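Local coordinates for protein member of DUF4221 family (Bacteroides vulgatus, PDB 3S9J) that is of unknown function but folds as a six-bladed beta-propeller of the DUF4221 family and carries bound sodium ions in the crystal, at residues K29-F34 and F130-N135; E159-T164 and I182-I187; G200-Y205 and W268-D273. One frame throughout, in Å; residues are numbered along the deposited sequence.

Contact 1: residues K29-F34 and F130-N135; sequences KSMFQF and FGSYYN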
loop_
_atom_site.group_PDB
_atom_site.type_symbol
_atom_site.label_atom_id
_atom_site.label_comp_id
_atom_site.label_asym_id
_atom_site.label_seq_id
_atom_site.Cartn_x
_atom_site.Cartn_y
_atom_site.Cartn_z
ATOM N N LYS A 29 7.206 5.861 2.246
ATOM C CA LYS A 29 6.386 5.053 1.336
ATOM C C LYS A 29 6.248 3.609 1.793
ATOM O O LYS A 29 5.607 2.817 1.108
ATOM C CB LYS A 29 6.944 5.084 -0.090
ATOM C CG LYS A 29 6.870 6.489 -0.713
ATOM C CD LYS A 29 7.263 6.458 -2.186
ATOM C CE LYS A 29 7.107 7.794 -2.873
ATOM N NZ LYS A 29 7.683 7.708 -4.296
ATOM N N SER A 30 6.810 3.277 2.951
ATOM C CA SER A 30 6.741 1.916 3.474
ATOM C C SER A 30 6.670 1.983 5.011
ATOM O O SER A 30 7.682 1.813 5.730
ATOM C CB SER A 30 7.931 1.121 2.993
ATOM O OG SER A 30 7.799 -0.270 3.339
HETATM N N MSE A 31 5.464 2.271 5.491
HETATM C CA MSE A 31 5.217 2.419 6.925
HETATM C C MSE A 31 4.081 1.491 7.312
HETATM O O MSE A 31 3.035 1.487 6.689
HETATM C CB MSE A 31 4.869 3.864 7.355
HETATM C CG MSE A 31 4.024 4.627 6.478
HETATM SE SE MSE A 31 3.266 6.070 7.665
HETATM C CE MSE A 31 1.526 5.134 7.840
ATOM N N PHE A 32 4.336 0.669 8.320
ATOM C CA PHE A 32 3.386 -0.345 8.754
ATOM C C PHE A 32 3.310 -0.411 10.261
ATOM O O PHE A 32 4.326 -0.410 10.943
ATOM C CB PHE A 32 3.836 -1.713 8.281
ATOM C CG PHE A 32 3.920 -1.858 6.767
ATOM C CD1 PHE A 32 2.776 -1.842 6.005
ATOM C CD2 PHE A 32 5.155 -1.988 6.131
ATOM C CE1 PHE A 32 2.851 -1.976 4.616
ATOM C CE2 PHE A 32 5.247 -2.161 4.767
ATOM C CZ PHE A 32 4.074 -2.140 3.988
ATOM N N GLN A 33 2.102 -0.539 10.780
ATOM C CA GLN A 33 1.898 -0.763 12.205
ATOM C C GLN A 33 2.195 -2.237 12.517
ATOM O O GLN A 33 1.876 -3.142 11.729
ATOM C CB GLN A 33 0.465 -0.369 12.595
ATOM C CG GLN A 33 0.135 -0.429 14.073
ATOM C CD GLN A 33 -0.446 -1.771 14.530
ATOM O OE1 GLN A 33 -0.383 -2.761 13.804
ATOM N NE2 GLN A 33 -1.018 -1.796 15.748
ATOM N N PHE A 34 2.773 -2.460 13.698
ATOM C CA PHE A 34 3.038 -3.799 14.201
ATOM C C PHE A 34 3.045 -3.807 15.730
ATOM O O PHE A 34 3.155 -2.764 16.359
ATOM C CB PHE A 34 4.346 -4.355 13.641
ATOM C CG PHE A 34 5.585 -3.705 14.183
ATOM C CD1 PHE A 34 6.046 -2.525 13.655
ATOM C CD2 PHE A 34 6.318 -4.303 15.197
ATOM C CE1 PHE A 34 7.176 -1.912 14.143
ATOM C CE2 PHE A 34 7.458 -3.716 15.694
ATOM C CZ PHE A 34 7.916 -2.507 15.152
ATOM N N PHE A 130 6.968 -3.855 -1.932
ATOM C CA PHE A 130 5.897 -3.827 -0.948
ATOM C C PHE A 130 6.023 -2.473 -0.241
ATOM O O PHE A 130 7.087 -1.823 -0.285
ATOM C CB PHE A 130 5.884 -5.035 0.019
ATOM C CG PHE A 130 7.239 -5.525 0.462
ATOM C CD1 PHE A 130 7.937 -4.895 1.470
ATOM C CD2 PHE A 130 7.772 -6.704 -0.068
ATOM C CE1 PHE A 130 9.188 -5.383 1.867
ATOM C CE2 PHE A 130 9.010 -7.184 0.341
ATOM C CZ PHE A 130 9.702 -6.528 1.320
ATOM N N GLY A 131 4.935 -2.022 0.352
ATOM C CA GLY A 131 4.894 -0.673 0.914
ATOM C C GLY A 131 3.491 -0.248 1.252
ATOM O O GLY A 131 2.560 -1.054 1.207
ATOM N N SER A 132 3.351 1.053 1.536
ATOM C CA SER A 132 2.115 1.589 2.066
ATOM C C SER A 132 1.583 2.738 1.220
ATOM O O SER A 132 0.463 3.158 1.431
ATOM C CB SER A 132 2.338 2.079 3.520
ATOM O OG SER A 132 3.523 2.882 3.575
ATOM N N TYR A 133 2.366 3.243 0.273
ATOM C CA TYR A 133 1.976 4.489 -0.438
ATOM C C TYR A 133 0.649 4.209 -1.154
ATOM O O TYR A 133 -0.263 5.030 -1.120
ATOM C CB TYR A 133 3.076 4.876 -1.414
ATOM C CG TYR A 133 3.089 6.317 -1.844
ATOM C CD1 TYR A 133 3.289 7.340 -0.905
ATOM C CD2 TYR A 133 3.022 6.654 -3.189
ATOM C CE1 TYR A 133 3.379 8.687 -1.296
ATOM C CE2 TYR A 133 3.102 8.011 -3.588
ATOM C CZ TYR A 133 3.286 9.004 -2.633
ATOM O OH TYR A 133 3.362 10.341 -3.017
ATOM N N TYR A 134 0.541 3.007 -1.738
ATOM C CA TYR A 134 -0.736 2.280 -1.775
ATOM C C TYR A 134 -0.523 1.033 -0.923
ATOM O O TYR A 134 0.558 0.454 -0.910
ATOM C CB TYR A 134 -1.185 1.930 -3.196
ATOM C CG TYR A 134 -0.199 1.062 -3.970
ATOM C CD1 TYR A 134 0.859 1.626 -4.658
ATOM C CD2 TYR A 134 -0.370 -0.304 -4.043
ATOM C CE1 TYR A 134 1.781 0.825 -5.378
ATOM C CE2 TYR A 134 0.518 -1.094 -4.762
ATOM C CZ TYR A 134 1.576 -0.547 -5.412
ATOM O OH TYR A 134 2.425 -1.402 -6.089
ATOM N N ASN A 135 -1.551 0.605 -0.227
ATOM C CA ASN A 135 -1.380 -0.501 0.688
ATOM C C ASN A 135 -1.015 -1.777 -0.117
ATOM O O ASN A 135 -1.817 -2.280 -0.922
ATOM C CB ASN A 135 -2.613 -0.724 1.535
ATOM C CG ASN A 135 -2.332 -1.629 2.732
ATOM O OD1 ASN A 135 -1.226 -1.607 3.267
ATOM N ND2 ASN A 135 -3.315 -2.443 3.122
HETATM O O HOH W 1 7.954 1.125 -0.712
#
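Lys29 O is gripped by two backbone N-H groups of residues 130-135 and by a water. Ser132 N donates to it at 2.9 Å, with 179° at the hydrogen. Tyr133 N adds a weak bond, and water 1, which also donates to Phe130 O, a second weak one. In this six-bladed beta-propeller, strand 31-36 is the first strand of its four-stranded blade, and here its start meets the loop that leads into strand 139-141 of another blade, close to the centre of the chain. Donor and acceptor sides then swap: Met31 N gives its hydrogen to Ser132 OG at 2.8 Å. That hydroxyl sits between the backbone N and carbonyl carbon of its own residue (chi1 48°), which turns it to the strand. At the other end, the extended Lys29 chain runs over Tyr133, its CE 4.0 Å from the ring centroid in a CH-pi contact. Lys29 NZ follows at 4.9 Å from the same centroid, a cation-pi geometry over that face, while Tyr133 OH bonds to Glu297. The Phe32 ring comes edge-on to the loop, its CZ lying 3.3 Å from Gly131 O, near the ring plane.

Contact 2: residues E159-T164 and I182-I187; sequences EDWPRT and IFYPPI. With FMT (formic acid), chain E.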
loop_
_atom_site.group_PDB
_atom_site.type_symbol
_atom_site.label_atom_id
_atom_site.label_comp_id
_atom_site.label_asym_id
_atom_site.label_seq_id
_atom_site.Cartn_x
_atom_site.Cartn_y
_atom_site.Cartn_z
ATOM N N GLU A 159 -6.641 -11.372 -24.119
ATOM C CA GLU A 159 -6.442 -12.768 -23.775
ATOM C C GLU A 159 -5.324 -12.965 -22.768
ATOM O O GLU A 159 -5.282 -13.988 -22.097
ATOM C CB GLU A 159 -6.094 -13.597 -25.018
ATOM C CG GLU A 159 -7.256 -13.783 -25.991
ATOM C CD GLU A 159 -7.523 -12.561 -26.870
ATOM O OE1 GLU A 159 -6.620 -11.693 -26.993
ATOM O OE2 GLU A 159 -8.639 -12.485 -27.442
ATOM N N ASP A 160 -4.406 -12.007 -22.689
ATOM C CA ASP A 160 -3.246 -12.151 -21.830
ATOM C C ASP A 160 -3.568 -11.966 -20.354
ATOM O O ASP A 160 -2.931 -12.591 -19.532
ATOM C CB ASP A 160 -2.154 -11.179 -22.258
ATOM C CG ASP A 160 -1.644 -11.469 -23.646
ATOM O OD1 ASP A 160 -1.437 -12.660 -23.936
ATOM O OD2 ASP A 160 -1.439 -10.522 -24.440
ATOM N N TRP A 161 -4.530 -11.101 -20.017
ATOM C CA TRP A 161 -4.802 -10.774 -18.606
ATOM C C TRP A 161 -5.073 -12.028 -17.743
ATOM O O TRP A 161 -4.414 -12.211 -16.703
ATOM C CB TRP A 161 -5.900 -9.690 -18.459
ATOM C CG TRP A 161 -5.436 -8.380 -19.075
ATOM C CD1 TRP A 161 -5.666 -7.949 -20.358
ATOM C CD2 TRP A 161 -4.564 -7.411 -18.478
ATOM N NE1 TRP A 161 -5.031 -6.755 -20.579
ATOM C CE2 TRP A 161 -4.336 -6.404 -19.445
ATOM C CE3 TRP A 161 -3.947 -7.297 -17.222
ATOM C CZ2 TRP A 161 -3.557 -5.283 -19.179
ATOM C CZ3 TRP A 161 -3.163 -6.187 -16.959
ATOM C CH2 TRP A 161 -2.966 -5.197 -17.938
ATOM N N PRO A 162 -5.995 -12.914 -18.179
ATOM C CA PRO A 162 -6.285 -14.114 -17.377
ATOM C C PRO A 162 -5.181 -15.163 -17.372
ATOM O O PRO A 162 -5.299 -16.170 -16.670
ATOM C CB PRO A 162 -7.552 -14.700 -18.028
ATOM C CG PRO A 162 -8.050 -13.713 -18.961
ATOM C CD PRO A 162 -6.945 -12.760 -19.299
ATOM N N ARG A 163 -4.133 -14.949 -18.158
ATOM C CA ARG A 163 -2.939 -15.793 -18.114
ATOM C C ARG A 163 -1.777 -15.124 -17.373
ATOM O O ARG A 163 -0.689 -15.690 -17.307
ATOM C CB ARG A 163 -2.489 -16.134 -19.537
ATOM C CG ARG A 163 -3.512 -16.908 -20.335
ATOM C CD ARG A 163 -2.845 -17.528 -21.549
ATOM N NE ARG A 163 -2.528 -16.524 -22.566
ATOM C CZ ARG A 163 -3.185 -16.369 -23.720
ATOM N NH1 ARG A 163 -4.213 -17.153 -24.038
ATOM N NH2 ARG A 163 -2.808 -15.417 -24.570
ATOM N N THR A 164 -1.991 -13.915 -16.844
ATOM C CA THR A 164 -0.929 -13.187 -16.163
ATOM C C THR A 164 -1.150 -13.286 -14.655
ATOM O O THR A 164 -2.228 -12.993 -14.159
ATOM C CB THR A 164 -0.934 -11.678 -16.615
ATOM O OG1 THR A 164 -0.711 -11.609 -18.034
ATOM C CG2 THR A 164 0.129 -10.845 -15.865
ATOM N N ILE A 182 -3.363 -17.008 -9.151
ATOM C CA ILE A 182 -4.329 -15.928 -9.017
ATOM C C ILE A 182 -3.987 -14.996 -10.153
ATOM O O ILE A 182 -2.885 -14.445 -10.190
ATOM C CB ILE A 182 -4.166 -15.177 -7.695
ATOM C CG1 ILE A 182 -4.451 -16.097 -6.502
ATOM C CG2 ILE A 182 -5.114 -13.925 -7.623
ATOM C CD1 ILE A 182 -4.029 -15.417 -5.162
ATOM N N PHE A 183 -4.918 -14.856 -11.086
ATOM C CA PHE A 183 -4.665 -14.196 -12.363
ATOM C C PHE A 183 -5.402 -12.846 -12.442
ATOM O O PHE A 183 -6.408 -12.630 -11.777
ATOM C CB PHE A 183 -5.111 -15.108 -13.492
ATOM C CG PHE A 183 -4.313 -16.390 -13.559
ATOM C CD1 PHE A 183 -3.076 -16.408 -14.192
ATOM C CD2 PHE A 183 -4.762 -17.543 -12.935
ATOM C CE1 PHE A 183 -2.318 -17.573 -14.239
ATOM C CE2 PHE A 183 -4.009 -18.711 -12.986
ATOM C CZ PHE A 183 -2.783 -18.712 -13.628
ATOM N N TYR A 184 -4.901 -11.964 -13.282
ATOM C CA TYR A 184 -5.581 -10.695 -13.491
ATOM C C TYR A 184 -6.967 -10.963 -14.091
ATOM O O TYR A 184 -7.140 -11.860 -14.898
ATOM C CB TYR A 184 -4.783 -9.798 -14.436
ATOM C CG TYR A 184 -3.679 -9.054 -13.780
ATOM C CD1 TYR A 184 -2.435 -9.644 -13.565
ATOM C CD2 TYR A 184 -3.861 -7.740 -13.361
ATOM C CE1 TYR A 184 -1.377 -8.937 -12.934
ATOM C CE2 TYR A 184 -2.820 -7.037 -12.740
ATOM C CZ TYR A 184 -1.583 -7.628 -12.542
ATOM O OH TYR A 184 -0.567 -6.902 -11.932
ATOM N N PRO A 185 -7.967 -10.211 -13.646
ATOM C CA PRO A 185 -9.325 -10.423 -14.115
ATOM C C PRO A 185 -9.495 -9.874 -15.539
ATOM O O PRO A 185 -8.740 -8.977 -15.953
ATOM C CB PRO A 185 -10.170 -9.637 -13.109
ATOM C CG PRO A 185 -9.273 -8.570 -12.596
ATOM C CD PRO A 185 -7.886 -9.171 -12.604
ATOM N N PRO A 186 -10.458 -10.419 -16.293
ATOM C CA PRO A 186 -10.660 -10.004 -17.699
ATOM C C PRO A 186 -11.474 -8.720 -17.804
ATOM O O PRO A 186 -12.542 -8.703 -18.436
ATOM C CB PRO A 186 -11.419 -11.194 -18.297
ATOM C CG PRO A 186 -12.249 -11.697 -17.148
ATOM C CD PRO A 186 -11.348 -11.539 -15.922
ATOM N N ILE A 187 -10.963 -7.658 -17.193
ATOM C CA ILE A 187 -11.666 -6.367 -17.132
ATOM C C ILE A 187 -10.906 -5.246 -17.835
ATOM O O ILE A 187 -11.247 -4.080 -17.656
ATOM C CB ILE A 187 -11.980 -5.961 -15.659
ATOM C CG1 ILE A 187 -10.695 -5.724 -14.853
ATOM C CG2 ILE A 187 -12.856 -7.014 -14.995
ATOM C CD1 ILE A 187 -10.926 -5.388 -13.349
HETATM C C FMT E . 1.164 -14.395 -22.081
HETATM O O1 FMT E . -0.024 -14.715 -22.110
HETATM O O2 FMT E . 1.647 -13.783 -21.127
#
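Trp161 and Tyr184 both hold CG anti to the carbonyl carbon (chi1 -64° and -82°), and these torsions bring the two rings together. The edge of the indole points at the phenol face in an offset edge-to-face pair, with planes at 67° and the centroid of the six-membered Trp161 ring 5.6 Å from that of Tyr184. Trp161 CZ3 lies over the face, while CE3 rests 3.8 Å from Tyr184 CB. Thr164 closes on the same phenol with its methyl, CG2 lying 3.6 Å from Tyr184 CD1. Its carbonyl does more: Thr164 O accepts from Tyr184 N at 3.0 Å and also meets Phe183 CA in a CA-H...O contact. Phe183 lies against the turn, its CG 3.3 Å from Pro162 O. With an alanine here the ring is gone, which would probably leave Pro162 O and the His165 ring without that neighbour. Asp160 O holds the turn, accepting from Arg163 N and Thr164 OG1 on opposite faces of its plane; an Arg163 NH2 to Asp160 OD1 salt bridge adds to this, and Arg163 NE donates to a formic acid molecule, probably from the crystallisation liquor. Since Ile182 pairs with Met166, the Thr164-Tyr184 bond extends the antiparallel ladder between the third and fourth strands of a propeller blade, with a 3-10 turn leading into the third.

Contact 3: residues G200-Y205 and W268-D273; sequences GFSYDY and WHIMYD. With FMT (formic acid), chain F; FMT (formic acid), chain H.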
loop_
_atom_site.group_PDB
_atom_site.type_symbol
_atom_site.label_atom_id
_atom_site.label_comp_id
_atom_site.label_asym_id
_atom_site.label_seq_id
_atom_site.Cartn_x
_atom_site.Cartn_y
_atom_site.Cartn_z
ATOM N N GLY A 200 -3.333 -1.078 -11.750
ATOM C CA GLY A 200 -2.860 -1.196 -10.392
ATOM C C GLY A 200 -3.909 -1.737 -9.451
ATOM O O GLY A 200 -5.134 -1.590 -9.678
ATOM N N PHE A 201 -3.430 -2.320 -8.360
ATOM C CA PHE A 201 -4.305 -2.730 -7.275
ATOM C C PHE A 201 -3.619 -2.623 -5.937
ATOM O O PHE A 201 -2.393 -2.691 -5.854
ATOM C CB PHE A 201 -4.846 -4.154 -7.454
ATOM C CG PHE A 201 -3.803 -5.252 -7.394
ATOM C CD1 PHE A 201 -3.125 -5.655 -8.536
ATOM C CD2 PHE A 201 -3.574 -5.941 -6.213
ATOM C CE1 PHE A 201 -2.212 -6.702 -8.499
ATOM C CE2 PHE A 201 -2.656 -6.993 -6.165
ATOM C CZ PHE A 201 -1.966 -7.358 -7.295
ATOM N N SER A 202 -4.427 -2.458 -4.901
ATOM C CA SER A 202 -3.999 -2.541 -3.518
ATOM C C SER A 202 -4.485 -3.866 -2.967
ATOM O O SER A 202 -5.419 -4.479 -3.495
ATOM C CB SER A 202 -4.584 -1.346 -2.736
ATOM O OG SER A 202 -4.353 -1.414 -1.324
ATOM N N TYR A 203 -3.853 -4.354 -1.910
ATOM C CA TYR A 203 -4.300 -5.619 -1.320
ATOM C C TYR A 203 -3.963 -5.596 0.161
ATOM O O TYR A 203 -3.130 -4.814 0.622
ATOM C CB TYR A 203 -3.661 -6.840 -2.026
ATOM C CG TYR A 203 -2.164 -6.944 -1.879
ATOM C CD1 TYR A 203 -1.325 -6.293 -2.752
ATOM C CD2 TYR A 203 -1.600 -7.689 -0.858
ATOM C CE1 TYR A 203 0.061 -6.337 -2.629
ATOM C CE2 TYR A 203 -0.234 -7.766 -0.707
ATOM C CZ TYR A 203 0.606 -7.081 -1.576
ATOM O OH TYR A 203 1.960 -7.151 -1.441
ATOM N N ASP A 204 -4.611 -6.469 0.896
ATOM C CA ASP A 204 -4.247 -6.717 2.267
ATOM C C ASP A 204 -4.520 -8.179 2.583
ATOM O O ASP A 204 -5.229 -8.864 1.846
ATOM C CB ASP A 204 -4.999 -5.791 3.225
ATOM C CG ASP A 204 -4.197 -5.450 4.493
ATOM O OD1 ASP A 204 -3.196 -6.148 4.812
ATOM O OD2 ASP A 204 -4.561 -4.449 5.160
ATOM N N TYR A 205 -3.927 -8.644 3.674
ATOM C CA TYR A 205 -4.025 -10.041 4.063
ATOM C C TYR A 205 -4.527 -10.134 5.499
ATOM O O TYR A 205 -3.966 -9.534 6.389
ATOM C CB TYR A 205 -2.688 -10.764 3.911
ATOM C CG TYR A 205 -2.835 -12.286 3.954
ATOM C CD1 TYR A 205 -3.254 -12.989 2.840
ATOM C CD2 TYR A 205 -2.545 -13.017 5.111
ATOM C CE1 TYR A 205 -3.395 -14.346 2.861
ATOM C CE2 TYR A 205 -2.684 -14.391 5.133
ATOM C CZ TYR A 205 -3.102 -15.047 4.006
ATOM O OH TYR A 205 -3.223 -16.418 4.007
ATOM N N TRP A 268 -8.265 3.445 -4.064
ATOM C CA TRP A 268 -6.862 3.406 -3.634
ATOM C C TRP A 268 -6.700 2.261 -2.621
ATOM O O TRP A 268 -6.985 1.125 -2.993
ATOM C CB TRP A 268 -6.345 4.782 -3.170
ATOM C CG TRP A 268 -4.847 4.908 -3.236
ATOM C CD1 TRP A 268 -3.986 5.059 -2.190
ATOM C CD2 TRP A 268 -4.048 4.883 -4.410
ATOM N NE1 TRP A 268 -2.700 5.139 -2.646
ATOM C CE2 TRP A 268 -2.704 5.020 -4.007
ATOM C CE3 TRP A 268 -4.330 4.735 -5.776
ATOM C CZ2 TRP A 268 -1.660 5.044 -4.907
ATOM C CZ3 TRP A 268 -3.265 4.758 -6.675
ATOM C CH2 TRP A 268 -1.946 4.909 -6.231
ATOM N N HIS A 269 -6.286 2.522 -1.373
ATOM C CA HIS A 269 -6.032 1.441 -0.429
ATOM C C HIS A 269 -7.244 0.539 -0.211
ATOM O O HIS A 269 -8.391 1.013 -0.125
ATOM C CB HIS A 269 -5.700 1.944 0.980
ATOM C CG HIS A 269 -4.651 3.003 1.065
ATOM N ND1 HIS A 269 -3.339 2.798 0.681
ATOM C CD2 HIS A 269 -4.698 4.226 1.635
ATOM C CE1 HIS A 269 -2.636 3.876 0.972
ATOM N NE2 HIS A 269 -3.440 4.764 1.542
ATOM N N ILE A 270 -6.977 -0.751 -0.053
ATOM C CA ILE A 270 -7.853 -1.617 0.719
ATOM C C ILE A 270 -7.056 -2.041 1.961
ATOM O O ILE A 270 -5.922 -2.494 1.865
ATOM C CB ILE A 270 -8.425 -2.816 -0.112
ATOM C CG1 ILE A 270 -9.434 -3.663 0.712
ATOM C CG2 ILE A 270 -7.307 -3.698 -0.676
ATOM C CD1 ILE A 270 -10.729 -2.905 1.080
HETATM N N MSE A 271 -7.662 -1.883 3.135
HETATM C CA MSE A 271 -6.969 -2.117 4.394
HETATM C C MSE A 271 -7.836 -2.943 5.326
HETATM O O MSE A 271 -8.998 -2.614 5.557
HETATM C CB MSE A 271 -6.618 -0.792 5.074
HETATM C CG MSE A 271 -5.814 0.092 4.254
HETATM SE SE MSE A 271 -5.349 1.699 5.276
HETATM C CE MSE A 271 -4.799 1.164 6.677
ATOM N N TYR A 272 -7.252 -3.997 5.889
ATOM C CA TYR A 272 -7.921 -4.801 6.893
ATOM C C TYR A 272 -7.617 -4.255 8.274
ATOM O O TYR A 272 -6.485 -3.906 8.564
ATOM C CB TYR A 272 -7.444 -6.258 6.808
ATOM C CG TYR A 272 -8.051 -7.141 7.865
ATOM C CD1 TYR A 272 -9.410 -7.230 8.000
ATOM C CD2 TYR A 272 -7.260 -7.902 8.702
ATOM C CE1 TYR A 272 -9.981 -8.028 8.980
ATOM C CE2 TYR A 272 -7.830 -8.716 9.693
ATOM C CZ TYR A 272 -9.179 -8.776 9.822
ATOM O OH TYR A 272 -9.788 -9.567 10.789
ATOM N N ASP A 273 -8.649 -4.154 9.110
ATOM C CA ASP A 273 -8.534 -3.734 10.498
ATOM C C ASP A 273 -8.652 -5.000 11.363
ATOM O O ASP A 273 -9.763 -5.532 11.548
ATOM C CB ASP A 273 -9.673 -2.744 10.807
ATOM C CG ASP A 273 -9.655 -2.209 12.232
ATOM O OD1 ASP A 273 -9.146 -2.905 13.154
ATOM O OD2 ASP A 273 -10.172 -1.066 12.413
HETATM C C FMT F . -2.452 2.426 -11.773
HETATM O O1 FMT F . -1.637 2.738 -12.638
HETATM O O2 FMT F . -3.501 1.843 -12.027
HETATM C C FMT H . -1.130 -17.998 6.771
HETATM O O1 FMT H . -2.097 -17.514 6.175
HETATM O O2 FMT H . -0.291 -17.330 7.388
HETATM O O HOH W 2 -4.209 -2.631 7.317
#
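The Asp204 carboxylate and the Tyr272 ring stand almost perpendicular, their planes 83° apart, with Asp204 OD2 coming 3.8 Å from Tyr272 CB. Tyr272 N donates to that oxygen at 2.8 Å, approaching from above the carboxylate plane, while Tyr205 N takes OD1 on its anti side. Further back along residues 268-273, Trp268 CD1 lies over the centre of one face of the His269 imidazole, and His269 NE2, which bonds to Tyr328 O, lies at the edge of the indole, in its plane. The Tyr205 ring has an oxygen of a formic acid molecule at its edge, held by Tyr205 OH. The strands themselves run side by side and nearly parallel, 7° between their directions and 5.5 Å at closest approach of the axes. Each is the first, innermost strand of its blade, and in a beta-propeller such strands of successive blades line the central axis. The hydrogen bonds across this seam join side-chain acceptors of one strand to backbone N-H groups of the other. Ser202 OG, turned to the neighbouring strand by a chi1 of 173° that sets it anti to the backbone N, accepts from Ile270 N at 3.0 Å and donates in turn to Asn135 O. Asp204 repeats the pattern two residues on, and water 2 doubles it by donating to both Asp204 OD2 and Tyr272 O. Asn135 ND2 reaches the same site, bonding to Ile270 O and weakly to Asp204 OD2. Beside these bonds Ile270 lays its CG2 branch against the backbone of the other strand, 3.5 Å from Ser202 O and 3.6 Å from Tyr203 CA, while the rest of the side chain leads away; the isoleucine also packs on Val213 of strand 211-216.

Contacts 1 and 3 are buried near the middle of the propeller, their centres about 10 Å apart, whereas contact 2 is partly exposed and its centre lies about 21 Å from that of the chain. The inner pair share residues 130-135: that loop meets strand 31-36 and also bonds to both strands of contact 3, with Tyr133 O accepting from Trp268 NE1. Both join different blades; contact 1 mixes backbone bonds, one hydroxyl and a cation-pi pair, whereas in contact 3 a hydroxyl and a carboxylate take backbone N-H groups. Contact 2 stays within a single blade and relies more on aromatic rings and prolines around one backbone bond. Its Tyr184 OH, hydrogen-bonded to Gln149 O, also packs on Phe201 CE1 of contact 3.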